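Foldase protein PrsA 2 (Bacillus anthracis, PDB 6VJ4) catalyses cis-trans isomerisation of peptidyl-prolyl bonds, helps secreted proteins fold after they have crossed the membrane, and is important for secretion of the protective antigen. Local coordinates at residues A[171-181]-A[191-199]. Residues are numbered along the deposited sequence; the frame is centred on the assembly and turned at random. Where two conformers were deposited one is given.
Sequences AAYKLKIGQIS and HIIKLTGKK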
loop_
_atom_site.group_PDB
_atom_site.type_symbol
_atom_site.label_atom_id
_atom_site.label_comp_id
_atom_site.label_asym_id
_atom_site.label_seq_id
_atom_site.Cartn_x
_atom_site.Cartn_y
_atom_site.Cartn_z
ATOM N N ALA A 171 -21.869 18.313 26.336
ATOM C CA ALA A 171 -22.360 19.471 27.097
ATOM C C ALA A 171 -23.846 19.333 27.426
ATOM O O ALA A 171 -24.239 19.639 28.582
ATOM C CB ALA A 171 -22.109 20.726 26.293
ATOM N N ALA A 172 -24.655 18.911 26.450
ATOM C CA ALA A 172 -26.115 18.835 26.630
ATOM C C ALA A 172 -26.475 17.879 27.774
ATOM O O ALA A 172 -27.354 18.213 28.576
ATOM C CB ALA A 172 -26.755 18.403 25.332
ATOM N N TYR A 173 -25.791 16.751 27.842
ATOM C CA TYR A 173 -26.165 15.743 28.871
ATOM C C TYR A 173 -25.701 16.177 30.263
ATOM O O TYR A 173 -26.165 15.549 31.260
ATOM C CB TYR A 173 -25.635 14.367 28.479
ATOM C CG TYR A 173 -26.511 13.631 27.501
ATOM C CD1 TYR A 173 -27.663 12.999 27.939
ATOM C CD2 TYR A 173 -26.201 13.539 26.156
ATOM C CE1 TYR A 173 -28.460 12.264 27.090
ATOM C CE2 TYR A 173 -27.027 12.855 25.273
ATOM C CZ TYR A 173 -28.140 12.183 25.751
ATOM O OH TYR A 173 -28.937 11.496 24.892
ATOM N N LYS A 174 -24.809 17.163 30.358
ATOM C CA LYS A 174 -24.387 17.648 31.693
ATOM C C LYS A 174 -25.420 18.627 32.261
ATOM O O LYS A 174 -25.361 18.921 33.465
ATOM C CB LYS A 174 -23.003 18.292 31.607
ATOM C CG LYS A 174 -21.852 17.306 31.526
ATOM C CD LYS A 174 -20.501 17.930 31.824
ATOM C CE LYS A 174 -19.418 16.900 32.079
ATOM N NZ LYS A 174 -19.055 16.150 30.853
ATOM N N LEU A 175 -26.266 19.202 31.407
ATOM C CA LEU A 175 -27.240 20.220 31.869
ATOM C C LEU A 175 -28.399 19.600 32.657
ATOM O O LEU A 175 -28.694 18.398 32.480
ATOM C CB LEU A 175 -27.821 20.962 30.656
ATOM C CG LEU A 175 -26.823 21.767 29.847
ATOM C CD1 LEU A 175 -27.477 22.249 28.565
ATOM C CD2 LEU A 175 -26.271 22.912 30.663
ATOM N N LYS A 176 -29.016 20.440 33.477
ATOM C CA LYS A 176 -30.288 20.155 34.180
ATOM C C LYS A 176 -31.405 20.772 33.330
ATOM O O LYS A 176 -31.099 21.692 32.555
ATOM C CB LYS A 176 -30.215 20.702 35.607
ATOM C CG LYS A 176 -29.165 20.000 36.456
ATOM C CD LYS A 176 -29.077 20.489 37.877
ATOM C CE LYS A 176 -28.054 19.727 38.696
ATOM N NZ LYS A 176 -28.346 18.273 38.738
ATOM N N ILE A 177 -32.616 20.205 33.385
ATOM C CA ILE A 177 -33.754 20.796 32.620
ATOM C C ILE A 177 -33.820 22.290 32.921
ATOM O O ILE A 177 -33.788 22.675 34.107
ATOM C CB ILE A 177 -35.104 20.113 32.924
ATOM C CG1 ILE A 177 -35.121 18.651 32.479
ATOM C CG2 ILE A 177 -36.255 20.899 32.295
ATOM C CD1 ILE A 177 -35.068 18.473 30.999
ATOM N N GLY A 178 -33.905 23.090 31.857
ATOM C CA GLY A 178 -34.031 24.557 31.931
ATOM C C GLY A 178 -32.698 25.267 32.019
ATOM O O GLY A 178 -32.691 26.520 31.906
ATOM N N GLN A 179 -31.606 24.528 32.202
ATOM C CA GLN A 179 -30.285 25.172 32.375
ATOM C C GLN A 179 -29.699 25.539 31.009
ATOM O O GLN A 179 -29.943 24.797 30.031
ATOM C CB GLN A 179 -29.349 24.239 33.143
ATOM C CG GLN A 179 -27.985 24.835 33.416
ATOM C CD GLN A 179 -27.074 23.887 34.173
ATOM O OE1 GLN A 179 -27.419 22.733 34.458
ATOM N NE2 GLN A 179 -25.897 24.396 34.512
ATOM N N ILE A 180 -29.011 26.672 30.973
ATOM C CA ILE A 180 -28.346 27.164 29.737
ATOM C C ILE A 180 -26.836 26.987 29.894
ATOM O O ILE A 180 -26.278 27.366 30.953
ATOM C CB ILE A 180 -28.776 28.608 29.471
ATOM C CG1 ILE A 180 -30.303 28.706 29.333
ATOM C CG2 ILE A 180 -28.067 29.161 28.240
ATOM C CD1 ILE A 180 -30.832 30.128 29.314
ATOM N N SER A 181 -26.194 26.467 28.862
ATOM C CA SER A 181 -24.738 26.239 28.893
ATOM C C SER A 181 -23.961 27.529 28.663
ATOM O O SER A 181 -24.524 28.495 28.114
ATOM C CB SER A 181 -24.326 25.277 27.836
ATOM O OG SER A 181 -24.375 25.889 26.548
ATOM N N HIS A 191 -21.892 26.968 20.543
ATOM C CA HIS A 191 -23.316 26.752 20.844
ATOM C C HIS A 191 -23.651 27.236 22.242
ATOM O O HIS A 191 -22.818 27.074 23.150
ATOM C CB HIS A 191 -23.701 25.258 20.848
ATOM C CG HIS A 191 -23.349 24.502 19.623
ATOM N ND1 HIS A 191 -24.291 24.194 18.656
ATOM C CD2 HIS A 191 -22.178 23.983 19.197
ATOM C CE1 HIS A 191 -23.714 23.525 17.688
ATOM N NE2 HIS A 191 -22.413 23.383 17.986
ATOM N N ILE A 192 -24.801 27.877 22.354
ATOM C CA ILE A 192 -25.411 28.090 23.680
ATOM C C ILE A 192 -26.556 27.080 23.699
ATOM O O ILE A 192 -27.424 27.131 22.797
ATOM C CB ILE A 192 -25.865 29.527 23.911
ATOM C CG1 ILE A 192 -24.672 30.484 23.869
ATOM C CG2 ILE A 192 -26.602 29.622 25.224
ATOM C CD1 ILE A 192 -23.633 30.231 24.937
ATOM N N ILE A 193 -26.538 26.176 24.682
ATOM C CA ILE A 193 -27.499 25.043 24.705
ATOM C C ILE A 193 -28.429 25.165 25.911
ATOM O O ILE A 193 -27.950 25.554 27.022
ATOM C CB ILE A 193 -26.729 23.705 24.765
ATOM C CG1 ILE A 193 -25.647 23.591 23.693
ATOM C CG2 ILE A 193 -27.702 22.523 24.739
ATOM C CD1 ILE A 193 -24.723 22.379 23.862
ATOM N N LYS A 194 -29.703 24.874 25.691
ATOM C CA LYS A 194 -30.682 24.823 26.789
ATOM C C LYS A 194 -31.321 23.436 26.781
ATOM O O LYS A 194 -31.885 23.053 25.767
ATOM C CB LYS A 194 -31.742 25.915 26.638
ATOM C CG LYS A 194 -32.759 25.929 27.753
ATOM C CD LYS A 194 -33.756 27.048 27.709
ATOM C CE LYS A 194 -34.576 27.074 26.440
ATOM N NZ LYS A 194 -35.721 28.022 26.547
ATOM N N LEU A 195 -31.219 22.704 27.893
ATOM C CA LEU A 195 -31.887 21.390 27.926
ATOM C C LEU A 195 -33.364 21.595 28.247
ATOM O O LEU A 195 -33.655 22.267 29.216
ATOM C CB LEU A 195 -31.219 20.517 28.989
ATOM C CG LEU A 195 -31.812 19.111 29.081
ATOM C CD1 LEU A 195 -31.496 18.275 27.860
ATOM C CD2 LEU A 195 -31.308 18.438 30.341
ATOM N N THR A 196 -34.265 20.970 27.487
ATOM C CA THR A 196 -35.703 21.257 27.725
ATOM C C THR A 196 -36.511 19.993 27.981
ATOM O O THR A 196 -37.681 20.139 28.356
ATOM C CB THR A 196 -36.299 22.019 26.539
ATOM O OG1 THR A 196 -36.076 21.272 25.349
ATOM C CG2 THR A 196 -35.661 23.378 26.351
ATOM N N GLY A 197 -35.906 18.831 27.794
ATOM C CA GLY A 197 -36.643 17.573 28.017
ATOM C C GLY A 197 -35.717 16.388 28.169
ATOM O O GLY A 197 -34.618 16.389 27.614
ATOM N N LYS A 198 -36.180 15.380 28.911
ATOM C CA LYS A 198 -35.389 14.146 29.059
ATOM C C LYS A 198 -36.406 13.022 29.235
ATOM O O LYS A 198 -37.260 13.111 30.149
ATOM C CB LYS A 198 -34.423 14.248 30.241
ATOM C CG LYS A 198 -33.568 13.004 30.446
ATOM C CD LYS A 198 -32.578 13.124 31.574
ATOM C CE LYS A 198 -31.369 13.937 31.194
ATOM N NZ LYS A 198 -30.468 14.146 32.353
ATOM N N LYS A 199 -36.282 11.995 28.399
ATOM C CA LYS A 199 -37.215 10.841 28.430
ATOM C C LYS A 199 -36.747 9.767 29.400
ATOM O O LYS A 199 -35.534 9.637 29.622
ATOM C CB LYS A 199 -37.328 10.207 27.048
ATOM C CG LYS A 199 -37.937 11.135 26.018
ATOM C CD LYS A 199 -38.423 10.437 24.799
ATOM C CE LYS A 199 -39.230 11.365 23.920
ATOM N NZ LYS A 199 -39.789 10.660 22.748
HETATM O O HOH W 1 -27.298 13.041 31.582
HETATM O O HOH W 2 -28.782 16.002 31.312
#
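I192 meets I180 methyl to methyl, CG2 to CG2 at a tight 3.4 Å, both against L130 of helix 120-131. I193 is held by S181 at both backbone ends: its N donates to S181 OG (2.9 Å), which chi1 of 74° places between the serine's own N and carbonyl carbon, and its O accepts S181 N. I193 CD1 reaches A171 CB on the helix and its CG2 reaches L175 CD1 just beyond it. K194 faces I180 in a single bridge; its CA-H points at Q179 O (3.3 Å), its CG lies near I180 CG1, and its NZ goes on to a salt bridge with E137. L195 N donates to Q179 O, while L195 O takes the N-H of G178, a residue of the type II turn K176-Q179, at 2.8 Å and nearly straight (167°). With CG anti to the backbone N (chi1 -178°), L195 brings CD2 close to L175 O and against I177 CD1. The same I177 CD1 packs on G197 N (3.3 Å), in the classic beta bulge that T196 and G197 form opposite K111. K198 NZ donates to a water that bridges Y173 O and L175 O. Backbone bonds and the S181 OG bond thus fix the loop's register along strand 189-198 of the parvulin-type PpiC domain, with I193, L195, L175 and I177 packing beside them.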